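PDB 3BNK: flavoredoxin from Methanosarcina acetivorans, which binds flavin mononucleotide and probably serves as a flavoprotein in electron transfer. Local coordinates for residues 44-48 and 134-138. Sequence-based numbering, arbitrary orientation.
Sequences PPMLG and VGEII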
loop_
_atom_site.group_PDB
_atom_site.type_symbol
_atom_site.label_atom_id
_atom_site.label_comp_id
_atom_site.label_asym_id
_atom_site.label_seq_id
_atom_site.Cartn_x
_atom_site.Cartn_y
_atom_site.Cartn_z
ATOM N N PRO B 44 5.871 15.548 -8.875
ATOM C CA PRO B 44 6.998 14.618 -8.741
ATOM C C PRO B 44 6.599 13.317 -8.018
ATOM O O PRO B 44 5.668 13.318 -7.221
ATOM C CB PRO B 44 8.019 15.412 -7.916
ATOM C CG PRO B 44 7.249 16.474 -7.234
ATOM C CD PRO B 44 6.099 16.806 -8.132
ATOM N N PRO B 45 7.278 12.200 -8.333
ATOM C CA PRO B 45 6.937 10.916 -7.709
ATOM C C PRO B 45 7.141 10.945 -6.181
ATOM O O PRO B 45 8.255 11.140 -5.717
ATOM C CB PRO B 45 7.893 9.935 -8.393
ATOM C CG PRO B 45 9.034 10.804 -8.888
ATOM C CD PRO B 45 8.388 12.073 -9.297
ATOM N N MET B 46 6.049 10.798 -5.428
ATOM C CA MET B 46 6.098 10.745 -3.960
ATOM C C MET B 46 5.430 9.481 -3.388
ATOM O O MET B 46 4.407 9.025 -3.900
ATOM C CB MET B 46 5.412 11.975 -3.338
ATOM C CG MET B 46 5.911 13.345 -3.831
ATOM S SD MET B 46 4.937 14.730 -3.169
ATOM C CE MET B 46 5.162 14.517 -1.424
ATOM N N LEU B 47 6.023 8.938 -2.323
ATOM C CA LEU B 47 5.436 7.842 -1.542
ATOM C C LEU B 47 5.177 8.353 -0.127
ATOM O O LEU B 47 5.591 9.451 0.234
ATOM C CB LEU B 47 6.402 6.656 -1.409
ATOM C CG LEU B 47 7.250 5.920 -2.443
ATOM C CD1 LEU B 47 8.436 5.268 -1.778
ATOM C CD2 LEU B 47 6.437 4.840 -3.186
ATOM N N GLY B 48 4.521 7.532 0.680
ATOM C CA GLY B 48 4.329 7.831 2.086
ATOM C C GLY B 48 4.597 6.601 2.917
ATOM O O GLY B 48 4.402 5.468 2.461
ATOM N N VAL B 134 5.766 11.813 4.077
ATOM C CA VAL B 134 5.647 11.872 2.607
ATOM C C VAL B 134 7.002 12.281 1.994
ATOM O O VAL B 134 7.573 13.333 2.327
ATOM C CB VAL B 134 4.466 12.785 2.118
ATOM C CG1 VAL B 134 4.337 12.747 0.610
ATOM C CG2 VAL B 134 3.142 12.343 2.730
ATOM N N GLY B 135 7.530 11.412 1.136
ATOM C CA GLY B 135 8.839 11.616 0.565
ATOM C C GLY B 135 8.830 11.558 -0.946
ATOM O O GLY B 135 8.126 10.744 -1.537
ATOM N N GLU B 136 9.611 12.434 -1.567
ATOM C CA GLU B 136 9.840 12.366 -3.002
ATOM C C GLU B 136 10.888 11.302 -3.274
ATOM O O GLU B 136 11.913 11.243 -2.594
ATOM C CB GLU B 136 10.310 13.724 -3.558
ATOM C CG GLU B 136 10.367 13.774 -5.097
ATOM C CD GLU B 136 10.932 15.088 -5.655
ATOM O OE1 GLU B 136 10.823 16.131 -4.982
ATOM O OE2 GLU B 136 11.477 15.063 -6.781
ATOM N N ILE B 137 10.625 10.447 -4.251
ATOM C CA ILE B 137 11.622 9.470 -4.668
ATOM C C ILE B 137 12.637 10.190 -5.556
ATOM O O ILE B 137 12.356 10.544 -6.713
ATOM C CB ILE B 137 10.994 8.257 -5.406
ATOM C CG1 ILE B 137 9.878 7.630 -4.558
ATOM C CG2 ILE B 137 12.071 7.206 -5.748
ATOM C CD1 ILE B 137 8.937 6.734 -5.385
ATOM N N ILE B 138 13.814 10.434 -4.997
ATOM C CA ILE B 138 14.798 11.223 -5.715
ATOM C C ILE B 138 15.727 10.326 -6.519
ATOM O O ILE B 138 16.183 10.715 -7.593
ATOM C CB ILE B 138 15.568 12.202 -4.792
ATOM C CG1 ILE B 138 16.478 11.449 -3.831
ATOM C CG2 ILE B 138 14.593 13.166 -4.075
ATOM C CD1 ILE B 138 17.946 11.337 -4.317
#
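Leu47 and Gly135 form an antiparallel hydrogen-bonded pair, flanked by the non-hydrogen-bonded pairs Met46 with Glu136 and Gly48 with Val134, and the two short strands run at 142° to one another. Leu47 N donates to Gly135 O at 2.9 Å, Gly135 N returns a bond to Leu47 O, and Ile137 N reaches Pro45 O just before the strand begins. Pro45 O also takes a CA-H...O contact from Glu136 CA at 3.4 Å. The pairing joins strands 46-52 and 130-142 within the antiparallel sheet of the flavin reductase-like domain, consistent with the split beta-barrel of this family; strand 46-52 runs on to Gly50, which binds FMN. On the Leu47 face, Ile137 leans over the partner strand and the leucine CG presses tightly on its CD1 at 3.5 Å. Ile137 CG1 lies anti to its carbonyl carbon (chi1 -53°), which turns the CG1-CD1 arm toward the leucine fork, where both its carbons touch. Ile13 of the second subunit packs on Leu47 and its Val11 on Ile137. With an alanine here in place of Leu47, the CG1-CD1 arm of Ile137 would probably lose its partner and a gap is likely to open beside the second subunit. On the other face, which Met46 and Glu136 share, the extended Glu136 chain passes Pro45 O with its CG and brings OE2 to 3.7 Å from Pro44 CB, while its OE1 makes a long, weak ion pair with Arg120.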